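Local coordinates for protein alpha-L-rhamnosidase (Aspergillus terreus, PDB 6GSZ) that probably hydrolyses terminal non-reducing alpha-L-rhamnose residues in alpha-L-rhamnosides and carries N-linked glycans, at residues Val534-Tyr539 / Ala614-Ser619. Numbering follows the deposited sequence.
Sequences VPWQLY and ANISTS. With NAG (2-acetamido-2-deoxy-beta-D-glucopyranose), chain C.
A water shared by Trp-536, Asn-615 and the first sugar of an N-glycan bridges two helices of the six-hairpin glycosidase domain, so the carbohydrate itself takes part in the contact. The water lies in the plane of the indole, at its edge, and accepts both from NE1 of Trp-536, at 2.9 Å, and from ND2 of Asn-615, the amide nitrogen that carries C1 of the NAG; it donates in turn to the acetamide oxygen O7 of the sugar. With three bonds it ties the indole to the root of the glycan. O7 of the NAG also comes within 3.3 Å of Trp-536 CZ2, and Asp-611, one turn before Asn-615 on helix 598-619, holds the NAG by a further hydrogen bond.

Next to this polar group the helices meet through Ile-616. CG of Trp-536 stands anti to the backbone N (chi1 177°), which puts the five-membered ring of the indole alongside Ile-616: CD1 of Trp-536 is 4.1 Å from Ile-616 CG1, which lies at the ring's edge. CD1 of the same isoleucine reaches Trp-536 CB, and Tyr-552 of helix 545-562 also packs on Ile-616. One turn further along each helix, Tyr-539 CE2 approaches Ser-619 OG at 3.8 Å. A second water is hydrogen-bonded to Ser-619 OG at 2.8 Å and lies in the plane of the tyrosine ring, its bond to Tyr-539 OH weak at 3.5 Å.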
loop_
_atom_site.group_PDB
_atom_site.type_symbol
_atom_site.label_atom_id
_atom_site.label_comp_id
_atom_site.label_asym_id
_atom_site.label_seq_id
_atom_site.Cartn_x
_atom_site.Cartn_y
_atom_site.Cartn_z
ATOM N N VAL A 534 -2.495 -4.042 12.588
ATOM C CA VAL A 534 -1.619 -3.926 11.418
ATOM C C VAL A 534 -0.206 -4.388 11.813
ATOM O O VAL A 534 0.373 -5.206 11.102
ATOM C CB VAL A 534 -1.688 -2.563 10.715
ATOM C CG1 VAL A 534 -0.757 -2.510 9.521
ATOM C CG2 VAL A 534 -3.112 -2.332 10.240
ATOM N N PRO A 535 0.389 -3.931 12.935
ATOM C CA PRO A 535 1.645 -4.517 13.437
ATOM C C PRO A 535 1.608 -6.044 13.621
ATOM O O PRO A 535 2.579 -6.727 13.220
ATOM C CB PRO A 535 1.894 -3.774 14.753
ATOM C CG PRO A 535 1.276 -2.416 14.484
ATOM C CD PRO A 535 -0.002 -2.762 13.749
ATOM N N TRP A 536 0.520 -6.556 14.205
ATOM C CA TRP A 536 0.475 -8.006 14.438
ATOM C C TRP A 536 0.582 -8.745 13.092
ATOM O O TRP A 536 1.347 -9.703 12.936
ATOM C CB TRP A 536 -0.825 -8.373 15.151
ATOM C CG TRP A 536 -1.029 -9.846 15.393
ATOM C CD1 TRP A 536 -0.594 -10.578 16.442
ATOM C CD2 TRP A 536 -1.749 -10.737 14.544
ATOM N NE1 TRP A 536 -1.006 -11.874 16.318
ATOM C CE2 TRP A 536 -1.676 -12.021 15.134
ATOM C CE3 TRP A 536 -2.356 -10.588 13.302
ATOM C CZ2 TRP A 536 -2.247 -13.133 14.519
ATOM C CZ3 TRP A 536 -2.915 -11.684 12.686
ATOM C CH2 TRP A 536 -2.863 -12.938 13.296
ATOM N N GLN A 537 -0.214 -8.317 12.112
ATOM C CA GLN A 537 -0.209 -8.923 10.785
ATOM C C GLN A 537 1.146 -8.733 10.078
ATOM O O GLN A 537 1.578 -9.578 9.260
ATOM C CB GLN A 537 -1.393 -8.497 9.939
ATOM C CG GLN A 537 -1.446 -9.152 8.570
ATOM C CD GLN A 537 -1.605 -10.660 8.644
ATOM O OE1 GLN A 537 -2.607 -11.131 9.147
ATOM N NE2 GLN A 537 -0.645 -11.380 8.064
ATOM N N LEU A 538 1.739 -7.539 10.245
ATOM C CA LEU A 538 2.989 -7.277 9.600
ATOM C C LEU A 538 4.036 -8.298 10.072
ATOM O O LEU A 538 4.883 -8.721 9.283
ATOM C CB LEU A 538 3.397 -5.823 9.873
ATOM C CG LEU A 538 4.365 -5.208 8.898
ATOM C CD1 LEU A 538 3.794 -5.142 7.478
ATOM C CD2 LEU A 538 4.748 -3.832 9.402
ATOM N N TYR A 539 4.022 -8.581 11.386
ATOM C CA TYR A 539 4.957 -9.565 11.940
ATOM C C TYR A 539 4.647 -11.005 11.444
ATOM O O TYR A 539 5.573 -11.693 11.010
ATOM C CB TYR A 539 4.919 -9.480 13.458
ATOM C CG TYR A 539 5.887 -10.422 14.118
ATOM C CD1 TYR A 539 7.240 -10.246 13.936
ATOM C CD2 TYR A 539 5.489 -11.485 14.900
ATOM C CE1 TYR A 539 8.191 -11.084 14.500
ATOM C CE2 TYR A 539 6.420 -12.298 15.532
ATOM C CZ TYR A 539 7.781 -12.111 15.323
ATOM O OH TYR A 539 8.717 -12.934 15.877
ATOM N N ALA A 614 -1.162 -9.546 24.056
ATOM C CA ALA A 614 -0.562 -10.629 24.847
ATOM C C ALA A 614 0.458 -11.380 23.985
ATOM O O ALA A 614 1.572 -11.628 24.432
ATOM C CB ALA A 614 -1.613 -11.571 25.383
ATOM N N ASN A 615 0.050 -11.745 22.761
ATOM C CA ASN A 615 0.860 -12.564 21.884
ATOM C C ASN A 615 2.098 -11.802 21.417
ATOM O O ASN A 615 3.203 -12.356 21.387
ATOM C CB ASN A 615 0.032 -13.146 20.747
ATOM C CG ASN A 615 -0.921 -14.212 21.248
ATOM O OD1 ASN A 615 -1.101 -14.404 22.472
ATOM N ND2 ASN A 615 -1.551 -14.892 20.312
ATOM N N ILE A 616 1.914 -10.514 21.079
ATOM C CA ILE A 616 3.066 -9.687 20.687
ATOM C C ILE A 616 4.039 -9.566 21.861
ATOM O O ILE A 616 5.264 -9.642 21.690
ATOM C CB ILE A 616 2.583 -8.294 20.213
ATOM C CG1 ILE A 616 1.829 -8.391 18.892
ATOM C CG2 ILE A 616 3.744 -7.338 20.168
ATOM C CD1 ILE A 616 1.028 -7.110 18.645
ATOM N N SER A 617 3.471 -9.383 23.071
ATOM C CA SER A 617 4.300 -9.289 24.277
ATOM C C SER A 617 5.154 -10.566 24.416
ATOM O O SER A 617 6.335 -10.476 24.677
ATOM C CB SER A 617 3.430 -9.033 25.523
ATOM O OG SER A 617 2.743 -7.795 25.392
ATOM N N THR A 618 4.535 -11.732 24.222
ATOM C CA THR A 618 5.266 -12.992 24.297
ATOM C C THR A 618 6.375 -13.064 23.239
ATOM O O THR A 618 7.509 -13.430 23.533
ATOM C CB THR A 618 4.271 -14.136 24.167
ATOM O OG1 THR A 618 3.365 -14.068 25.261
ATOM C CG2 THR A 618 4.968 -15.474 24.169
ATOM N N SER A 619 6.067 -12.652 22.011
ATOM C CA SER A 619 7.043 -12.664 20.910
ATOM C C SER A 619 8.268 -11.821 21.279
ATOM O O SER A 619 9.405 -12.134 20.867
ATOM C CB SER A 619 6.429 -12.193 19.601
ATOM O OG SER A 619 5.406 -13.071 19.152
HETATM C C1 NAG C . -2.510 -15.895 20.686
HETATM C C2 NAG C . -3.409 -16.231 19.509
HETATM C C3 NAG C . -4.402 -17.336 19.905
HETATM C C4 NAG C . -3.658 -18.507 20.514
HETATM C C5 NAG C . -2.737 -18.033 21.631
HETATM C C6 NAG C . -1.895 -19.156 22.230
HETATM C C7 NAG C . -4.051 -14.599 17.815
HETATM C C8 NAG C . -4.850 -13.352 17.557
HETATM N N2 NAG C . -4.093 -15.056 19.063
HETATM O O3 NAG C . -5.115 -17.749 18.740
HETATM O O4 NAG C . -4.659 -19.372 21.089
HETATM O O5 NAG C . -1.842 -17.047 21.093
HETATM O O6 NAG C . -1.050 -19.776 21.228
HETATM O O7 NAG C . -3.383 -15.127 16.952
HETATM O O HOH W 1 -0.506 -14.408 17.684
HETATM O O HOH W 2 6.757 -15.125 17.711
#